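Local coordinates for protein inactive poly [ADP-ribose] polymerase RCD1 (Arabidopsis thaliana, PDB 5NGO) that carries an inactive poly(ADP-ribose) polymerase domain and probably takes part in plant immunity, which a downy mildew effector suppresses by binding to it, at residues L74-V77 with M78-L82; L100-A103 with D104-Y107; E51-K54 with K55-D59. All coordinates share one frame; numbering follows the deposited sequence.

Interaction 1. Residues L74-V77 with M78-L82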
ATOM      1  N   LEU A  74     -13.006  -4.479  -2.144  1.00 70.24           N
ATOM      2  CA  LEU A  74     -12.746  -4.811  -0.730  1.00 71.41           C
ATOM      3  C   LEU A  74     -13.091  -6.253  -0.369  1.00 71.97           C
ATOM      4  O   LEU A  74     -12.298  -6.943   0.269  1.00 69.63           O
ATOM      5  CB  LEU A  74     -13.538  -3.901   0.209  1.00 72.93           C
ATOM      6  CG  LEU A  74     -13.197  -2.408   0.242  1.00 76.08           C
ATOM      7  CD1 LEU A  74     -14.026  -1.755   1.346  1.00 76.52           C
ATOM      8  CD2 LEU A  74     -11.708  -2.158   0.464  1.00 74.01           C
ATOM      9  N   SER A  75     -14.291  -6.680  -0.761  1.00 74.76           N
ATOM     10  CA  SER A  75     -14.758  -8.052  -0.556  1.00 75.18           C
ATOM     11  C   SER A  75     -13.755  -9.105  -1.074  1.00 75.32           C
ATOM     12  O   SER A  75     -13.447 -10.061  -0.375  1.00 72.93           O
ATOM     13  CB  SER A  75     -16.134  -8.244  -1.222  1.00 77.69           C
ATOM     14  OG  SER A  75     -16.406  -9.612  -1.478  1.00 80.29           O
ATOM     15  N   ALA A  76     -13.245  -8.906  -2.284  1.00 77.28           N
ATOM     16  CA  ALA A  76     -12.332  -9.855  -2.922  1.00 77.14           C
ATOM     17  C   ALA A  76     -10.928  -9.912  -2.283  1.00 75.59           C
ATOM     18  O   ALA A  76     -10.345 -10.990  -2.187  1.00 74.56           O
ATOM     19  CB  ALA A  76     -12.215  -9.548  -4.410  1.00 78.22           C
ATOM     20  N   VAL A  77     -10.409  -8.777  -1.809  1.00 74.90           N
ATOM     21  CA  VAL A  77      -8.953  -8.616  -1.585  1.00 74.95           C
ATOM     22  C   VAL A  77      -8.206  -9.652  -0.760  1.00 73.11           C
ATOM     23  O   VAL A  77      -7.139  -9.946  -1.090  1.00 71.80           O
ATOM     24  CB  VAL A  77      -8.632  -7.198  -1.056  1.00 75.29           C
ATOM     25  CG1 VAL A  77      -8.836  -7.101   0.454  1.00 74.90           C
ATOM     26  CG2 VAL A  77      -7.220  -6.776  -1.445  1.00 75.49           C
ATOM     27  N   MET A  78      -8.843 -10.243   0.254  1.00 70.88           N
ATOM     28  CA  MET A  78      -8.179 -11.213   1.132  1.00 71.00           C
ATOM     29  C   MET A  78      -8.027 -12.606   0.545  1.00 74.16           C
ATOM     30  O   MET A  78      -6.969 -13.201   0.680  1.00 73.87           O
ATOM     31  CB  MET A  78      -8.871 -11.282   2.501  1.00 69.58           C
ATOM     32  CG  MET A  78      -8.610 -10.004   3.343  1.00 65.97           C
ATOM     33  SD  MET A  78      -6.934 -10.126   4.095  1.00 66.08           S
ATOM     34  CE  MET A  78      -6.297  -8.475   3.819  1.00 66.15           C
ATOM     35  N   MET A  79      -9.072 -13.134  -0.073  1.00 78.19           N
ATOM     36  CA  MET A  79      -9.082 -14.547  -0.508  1.00 84.37           C
ATOM     37  C   MET A  79      -8.315 -14.784  -1.821  1.00 84.14           C
ATOM     38  O   MET A  79      -7.534 -15.734  -1.908  1.00 81.69           O
ATOM     39  CB  MET A  79     -10.526 -15.039  -0.644  1.00 89.30           C
ATOM     40  CG  MET A  79     -10.670 -16.559  -0.686  1.00 92.34           C
ATOM     41  SD  MET A  79     -12.245 -17.179  -0.082  1.00 99.71           S
ATOM     42  CE  MET A  79     -13.463 -16.022  -0.727  1.00 98.35           C
ATOM     43  N   GLN A  80      -8.531 -13.927  -2.810  1.00 84.54           N
ATOM     44  CA  GLN A  80      -7.945 -14.100  -4.136  1.00 87.28           C
ATOM     45  C   GLN A  80      -6.671 -13.271  -4.387  1.00 84.70           C
ATOM     46  O   GLN A  80      -6.016 -13.439  -5.404  1.00 86.29           O
ATOM     47  CB  GLN A  80      -8.998 -13.822  -5.211  1.00 91.51           C
ATOM     48  CG  GLN A  80     -10.243 -14.685  -5.082  1.00 94.93           C
ATOM     49  CD  GLN A  80     -11.490 -13.917  -5.431  1.00 96.70           C
ATOM     50  OE1 GLN A  80     -12.520 -14.017  -4.752  1.00 96.97           O
ATOM     51  NE2 GLN A  80     -11.430 -13.163  -6.526  1.00 95.89           N
ATOM     52  N   GLY A  81      -6.320 -12.392  -3.452  1.00 84.28           N
ATOM     53  CA  GLY A  81      -5.128 -11.548  -3.544  1.00 80.39           C
ATOM     54  C   GLY A  81      -5.295 -10.126  -4.080  1.00 79.53           C
ATOM     55  O   GLY A  81      -6.416  -9.616  -4.240  1.00 79.13           O
ATOM     56  N   LEU A  82      -4.154  -9.471  -4.271  1.00 75.97           N
ATOM     57  CA  LEU A  82      -4.107  -8.118  -4.830  1.00 76.26           C
ATOM     58  C   LEU A  82      -4.230  -8.118  -6.355  1.00 77.07           C
ATOM     59  O   LEU A  82      -4.431  -7.045  -6.962  1.00 73.77           O
ATOM     60  CB  LEU A  82      -2.803  -7.395  -4.464  1.00 76.84           C
ATOM     61  CG  LEU A  82      -2.642  -6.732  -3.116  1.00 77.76           C
ATOM     62  CD1 LEU A  82      -3.814  -5.822  -2.777  1.00 78.09           C
ATOM     63  CD2 LEU A  82      -2.472  -7.802  -2.046  1.00 79.84           C
TER
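V77 lays its CG2 methyl beside the end of L82, with V77 CG2 and L82 CD1 3.8 Å apart and the two side chains running abreast in a common direction. Its other methyl serves a second neighbour: V77 CG1 lies 4.1 Å from M78 CG. A chi1 of 83° divides the work, tucking CG1 over the valine's own main chain and turning CG2 toward the returning chain. The backbone beneath is a single loosely bonded turn, helix 77-80, closed by a glycine; in the poly(ADP-ribose) polymerase catalytic domain it is wedged between sheet strand 174-182 and helix 37-57. M79 N gives a weak hydrogen bond to A76 O (3.3 Å), and G81 N a weak one to V77 O (3.5 Å). G81 then leaves the helix with a phi of 96°, where a CB would press against the carbonyl O of Q80, and the change of direction brings L82 back to the valine. M78, bent at chi2 and chi3, reaches F34, I38 and A39 as well as F175 and P176 of the strand, and its carbonyl accepts a hydrogen bond from R42 NE of helix 37-57. L82 packs on F88 and M170.

Interaction 2. Residues L100-A103 with D104-Y107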
ATOM      1  N   LEU A 100       2.072   2.135  -4.301  1.00 43.45           N
ATOM      2  CA  LEU A 100       1.564   2.565  -3.010  1.00 41.94           C
ATOM      3  C   LEU A 100       2.206   3.870  -2.620  1.00 42.47           C
ATOM      4  O   LEU A 100       3.310   4.181  -3.051  1.00 45.52           O
ATOM      5  CB  LEU A 100       1.844   1.529  -1.919  1.00 40.84           C
ATOM      6  CG  LEU A 100       1.293   0.138  -2.139  1.00 40.76           C
ATOM      7  CD1 LEU A 100       2.396  -0.772  -2.706  1.00 42.62           C
ATOM      8  CD2 LEU A 100       0.744  -0.441  -0.857  1.00 39.94           C
ATOM      9  N   THR A 101       1.502   4.599  -1.756  1.00 42.26           N
ATOM     10  CA  THR A 101       1.950   5.883  -1.304  1.00 42.88           C
ATOM     11  C   THR A 101       2.568   5.725   0.091  1.00 42.82           C
ATOM     12  O   THR A 101       2.088   4.934   0.914  1.00 41.50           O
ATOM     13  CB  THR A 101       0.784   6.865  -1.269  1.00 43.62           C
ATOM     14  OG1 THR A 101       0.264   7.084  -2.587  1.00 45.00           O
ATOM     15  CG2 THR A 101       1.193   8.160  -0.607  1.00 45.15           C
ATOM     16  N   ALA A 102       3.671   6.448   0.353  1.00 42.76           N
ATOM     17  CA  ALA A 102       4.347   6.333   1.633  1.00 43.05           C
ATOM     18  C   ALA A 102       3.422   6.806   2.775  1.00 43.66           C
ATOM     19  O   ALA A 102       2.481   7.600   2.545  1.00 43.23           O
ATOM     20  CB  ALA A 102       5.606   7.138   1.633  1.00 43.90           C
ATOM     21  N   ALA A 103       3.709   6.300   3.994  1.00 44.49           N
ATOM     22  CA  ALA A 103       2.875   6.520   5.166  1.00 44.64           C
ATOM     23  C   ALA A 103       2.476   7.984   5.461  1.00 47.88           C
ATOM     24  O   ALA A 103       1.352   8.252   5.899  1.00 47.62           O
ATOM     25  CB  ALA A 103       3.548   5.928   6.397  1.00 44.37           C
ATOM     26  N   ASP A 104       3.391   8.919   5.219  1.00 50.14           N
ATOM     27  CA  ASP A 104       3.124  10.326   5.543  1.00 52.66           C
ATOM     28  C   ASP A 104       2.592  11.140   4.348  1.00 52.19           C
ATOM     29  O   ASP A 104       2.392  12.337   4.477  1.00 51.89           O
ATOM     30  CB  ASP A 104       4.355  10.983   6.183  1.00 55.72           C
ATOM     31  CG  ASP A 104       5.593  10.963   5.281  1.00 59.78           C
ATOM     32  OD1 ASP A 104       5.609  10.242   4.249  1.00 63.16           O
ATOM     33  OD2 ASP A 104       6.558  11.685   5.597  1.00 62.44           O
ATOM     34  N   CYS A 105       2.299  10.467   3.226  1.00 52.69           N
ATOM     35  CA  CYS A 105       1.921  11.115   1.966  1.00 52.67           C
ATOM     36  C   CYS A 105       0.559  10.749   1.381  1.00 49.48           C
ATOM     37  O   CYS A 105       0.382  10.868   0.175  1.00 49.73           O
ATOM     38  CB  CYS A 105       2.954  10.748   0.893  1.00 56.21           C
ATOM     39  SG  CYS A 105       4.553  11.438   1.234  1.00 62.91           S
ATOM     40  N   PRO A 106      -0.421  10.341   2.204  1.00 46.47           N
ATOM     41  CA  PRO A 106      -1.686   9.971   1.546  1.00 47.11           C
ATOM     42  C   PRO A 106      -2.374  11.092   0.726  1.00 48.75           C
ATOM     43  O   PRO A 106      -3.160  10.763  -0.163  1.00 48.00           O
ATOM     44  CB  PRO A 106      -2.567   9.501   2.705  1.00 45.75           C
ATOM     45  CG  PRO A 106      -1.985  10.136   3.920  1.00 45.76           C
ATOM     46  CD  PRO A 106      -0.528  10.298   3.669  1.00 46.31           C
ATOM     47  N   TYR A 107      -2.057  12.375   0.979  1.00 50.81           N
ATOM     48  CA  TYR A 107      -2.544  13.484   0.121  1.00 55.49           C
ATOM     49  C   TYR A 107      -2.278  13.265  -1.366  1.00 57.56           C
ATOM     50  O   TYR A 107      -3.036  13.747  -2.216  1.00 58.42           O
ATOM     51  CB  TYR A 107      -1.962  14.863   0.519  1.00 59.13           C
ATOM     52  CG  TYR A 107      -0.469  15.047   0.275  1.00 60.40           C
ATOM     53  CD1 TYR A 107       0.014  15.476  -0.974  1.00 63.24           C
ATOM     54  CD2 TYR A 107       0.455  14.816   1.282  1.00 61.59           C
ATOM     55  CE1 TYR A 107       1.369  15.641  -1.204  1.00 66.62           C
ATOM     56  CE2 TYR A 107       1.830  14.983   1.062  1.00 64.80           C
ATOM     57  CZ  TYR A 107       2.276  15.399  -0.183  1.00 66.89           C
ATOM     58  OH  TYR A 107       3.619  15.561  -0.427  1.00 71.39           O
TER
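D104 meets A102 across the top of a type I beta turn that runs from A102 to C105, a tight reversal at the end of strand 98-102. Its chi1 of 60° holds CG above its own main chain, flanked by N on one side and C on the other, and folds the carboxylate back over the turn until D104 OD1 lies 4.1 Å from A102 CB. C105 closes the turn: C105 N donates to A102 O at 3.0 Å, with a fairly straight N-H...O angle of 158°. The donor stands 49° out of the carbonyl plane, so the approach is from above rather than along a lone pair. Beyond this bond the cysteine packs on T101 and A102 of the strand. C105 SG comes within 4.4 Å of A102 CB, while C105 CB is 3.5 Å from T101 CG2. That threonine methyl is directed to the cysteine by standing anti to the backbone N, which leaves T101 OG1 to hydrogen-bond with S109 OG. P106 follows with its ring beside the turn, P106 CD 3.6 Å from A103 O, an oxygen that also accepts a hydrogen bond from W66 NE1. Strand 98-102 runs antiparallel between strands 62-68 and 162-165: T101 bonds through its backbone to W66 on one flank, while L100 pairs with Y163 and A102 with K161 on the other. P106 packs on W66 and on M123 of strand 121-129, and the backbone of Y107 bonds to G19 at the end of helix 9-19.

Interaction 3. Residues E51-K54 with K55-D59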
ATOM      1  N   GLU A  51      10.240 -13.060   7.810  1.00 55.33           N
ATOM      2  CA  GLU A  51      11.357 -13.892   8.267  1.00 59.58           C
ATOM      3  C   GLU A  51      12.353 -14.220   7.165  1.00 58.61           C
ATOM      4  O   GLU A  51      13.545 -14.120   7.379  1.00 59.35           O
ATOM      5  CB  GLU A  51      10.858 -15.203   8.854  1.00 63.27           C
ATOM      6  CG  GLU A  51      10.315 -15.081  10.260  1.00 65.81           C
ATOM      7  CD  GLU A  51       9.821 -16.404  10.777  1.00 68.93           C
ATOM      8  OE1 GLU A  51      10.525 -17.423  10.631  1.00 74.26           O
ATOM      9  OE2 GLU A  51       8.718 -16.418  11.319  1.00 69.79           O
ATOM     10  N   ILE A  52      11.850 -14.608   5.996  1.00 56.07           N
ATOM     11  CA  ILE A  52      12.702 -14.944   4.852  1.00 56.19           C
ATOM     12  C   ILE A  52      13.514 -13.738   4.386  1.00 56.02           C
ATOM     13  O   ILE A  52      14.721 -13.856   4.191  1.00 58.39           O
ATOM     14  CB  ILE A  52      11.890 -15.539   3.676  1.00 54.85           C
ATOM     15  CG1 ILE A  52      11.340 -16.913   4.075  1.00 56.98           C
ATOM     16  CG2 ILE A  52      12.739 -15.675   2.410  1.00 54.87           C
ATOM     17  CD1 ILE A  52      10.247 -17.435   3.153  1.00 57.16           C
ATOM     18  N   THR A  53      12.860 -12.591   4.207  1.00 53.40           N
ATOM     19  CA  THR A  53      13.539 -11.392   3.710  1.00 53.67           C
ATOM     20  C   THR A  53      14.549 -10.880   4.753  1.00 55.81           C
ATOM     21  O   THR A  53      15.631 -10.432   4.386  1.00 56.87           O
ATOM     22  CB  THR A  53      12.526 -10.315   3.266  1.00 50.96           C
ATOM     23  OG1 THR A  53      11.713 -10.848   2.211  1.00 50.51           O
ATOM     24  CG2 THR A  53      13.225  -9.080   2.726  1.00 50.57           C
ATOM     25  N   LYS A  54      14.214 -10.993   6.035  1.00 55.72           N
ATOM     26  CA  LYS A  54      15.137 -10.640   7.113  1.00 59.70           C
ATOM     27  C   LYS A  54      16.413 -11.498   7.097  1.00 61.54           C
ATOM     28  O   LYS A  54      17.520 -10.968   7.183  1.00 60.93           O
ATOM     29  CB  LYS A  54      14.449 -10.763   8.478  1.00 61.47           C
ATOM     30  CG  LYS A  54      15.308 -10.289   9.636  1.00 65.40           C
ATOM     31  CD  LYS A  54      14.669 -10.559  10.974  1.00 68.05           C
ATOM     32  CE  LYS A  54      15.600 -10.085  12.091  1.00 71.85           C
ATOM     33  NZ  LYS A  54      14.900 -10.266  13.377  1.00 73.72           N
ATOM     34  N   LYS A  55      16.239 -12.809   6.998  1.00 61.82           N
ATOM     35  CA  LYS A  55      17.355 -13.751   6.885  1.00 64.85           C
ATOM     36  C   LYS A  55      18.206 -13.519   5.634  1.00 66.41           C
ATOM     37  O   LYS A  55      19.419 -13.658   5.681  1.00 69.18           O
ATOM     38  CB  LYS A  55      16.851 -15.192   6.902  1.00 64.56           C
ATOM     39  CG  LYS A  55      16.316 -15.632   8.257  1.00 64.31           C
ATOM     40  CD  LYS A  55      15.529 -16.916   8.145  1.00 64.49           C
ATOM     41  CE  LYS A  55      15.590 -17.760   9.392  1.00 66.69           C
ATOM     42  NZ  LYS A  55      15.442 -17.047  10.695  1.00 66.76           N
ATOM     43  N   HIS A  56      17.563 -13.157   4.535  1.00 66.44           N
ATOM     44  CA  HIS A  56      18.247 -12.917   3.266  1.00 69.21           C
ATOM     45  C   HIS A  56      19.055 -11.595   3.250  1.00 68.57           C
ATOM     46  O   HIS A  56      20.203 -11.570   2.800  1.00 69.78           O
ATOM     47  CB  HIS A  56      17.210 -12.975   2.127  1.00 70.05           C
ATOM     48  CG  HIS A  56      17.805 -12.847   0.761  1.00 74.37           C
ATOM     49  ND1 HIS A  56      19.128 -13.135   0.513  1.00 80.52           N
ATOM     50  CD2 HIS A  56      17.273 -12.486  -0.431  1.00 76.31           C
ATOM     51  CE1 HIS A  56      19.393 -12.931  -0.764  1.00 82.94           C
ATOM     52  NE2 HIS A  56      18.285 -12.535  -1.359  1.00 80.80           N
ATOM     53  N   ARG A  57      18.458 -10.516   3.748  1.00 67.96           N
ATOM     54  CA  ARG A  57      19.037  -9.166   3.656  1.00 69.42           C
ATOM     55  C   ARG A  57      19.614  -8.622   4.958  1.00 69.53           C
ATOM     56  O   ARG A  57      20.352  -7.638   4.916  1.00 68.77           O
ATOM     57  CB  ARG A  57      17.977  -8.163   3.200  1.00 69.13           C
ATOM     58  CG  ARG A  57      17.233  -8.541   1.933  1.00 69.07           C
ATOM     59  CD  ARG A  57      18.144  -8.885   0.776  1.00 72.65           C
ATOM     60  NE  ARG A  57      17.427  -8.808  -0.493  1.00 72.27           N
ATOM     61  CZ  ARG A  57      17.942  -9.109  -1.693  1.00 74.43           C
ATOM     62  NH1 ARG A  57      19.180  -9.551  -1.818  1.00 77.49           N
ATOM     63  NH2 ARG A  57      17.190  -8.979  -2.784  1.00 74.05           N
ATOM     64  N   GLY A  58      19.253  -9.210   6.098  1.00 67.88           N
ATOM     65  CA  GLY A  58      19.560  -8.630   7.405  1.00 68.88           C
ATOM     66  C   GLY A  58      18.390  -7.866   8.009  1.00 67.51           C
ATOM     67  O   GLY A  58      18.222  -7.860   9.224  1.00 68.16           O
ATOM     68  N   ASP A  59      17.577  -7.234   7.154  1.00 65.56           N
ATOM     69  CA  ASP A  59      16.458  -6.385   7.571  1.00 63.91           C
ATOM     70  C   ASP A  59      15.308  -6.566   6.570  1.00 59.94           C
ATOM     71  O   ASP A  59      15.505  -6.409   5.355  1.00 59.16           O
ATOM     72  CB  ASP A  59      16.930  -4.915   7.590  1.00 65.94           C
ATOM     73  CG  ASP A  59      15.921  -3.943   8.233  1.00 66.60           C
ATOM     74  OD1 ASP A  59      14.767  -4.295   8.559  1.00 65.28           O
ATOM     75  OD2 ASP A  59      16.298  -2.769   8.403  1.00 70.31           O
TER
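Four successive backbone hydrogen bonds join E51-K54 to K55-D59, forming the last turns of the long helix 37-57 up to its glycine terminus. K55 N donates to E51 O at 3.0 Å in a nearly straight bond (167°). The next two rungs are similar in length, with H56 N 2.9 Å from I52 O and R57 N likewise 2.9 Å from T53 O. G58 N makes the final one to K54 O at 2.7 Å, more bent at 135°. Here the helix stops: G58 takes a positive phi of 99°, a conformation in which a CB would collide with the carbonyl O of R57. The chain then departs through D59, whose OD1 accepts a hydrogen bond from N61 N.

R57 ties this end of the helix to the rest of the domain, its NH2 forming a salt bridge with D151 OD1 and a hydrogen bond to E148 O. Closer to the backbone the side chains of R57 and T53 cross at a slant, meeting at T53 CG2 and R57 CG, 4.1 Å apart, while the threonine hydroxyl bonds to Q49 NE2 one turn earlier. K55 runs back along the helix surface over the carbonyl of E51, with K55 CG 3.3 Å from E51 O. Its ammonium heads toward the E51 carboxylate without touching it, K55 NZ being 4.9 Å from E51 OE1, an arrangement that could still give a mild electrostatic attraction; the same carboxylate has a long, weak ion pair with K48 through OE2. K54 is fully extended and leads its amino group away from the helix, so the touching falls to the base of the chain, where K54 CG, anti to the backbone N, lies 3.8 Å from G58 O.

All three are local contacts within one polymerase-type domain, but they differ in depth. Interaction 2 is the buried one, its centre about 9 Å from that of the chain, and its turn joins a sheet strand to the loop beyond. Interaction 1, partly buried, relies on apolar packing around weak backbone bonds. Interaction 3 is at the surface, its centre about 20 Å from the chain's centre, with strong helical bonds and charged side chains. In both interactions 1 and 3 a helix ends at a positive-phi glycine, and both involve helix 37-57: the former packs against its early part, the latter forms its end. Interactions 1 and 2 lie on opposite sides of the chain's centre, and none of the three touches another.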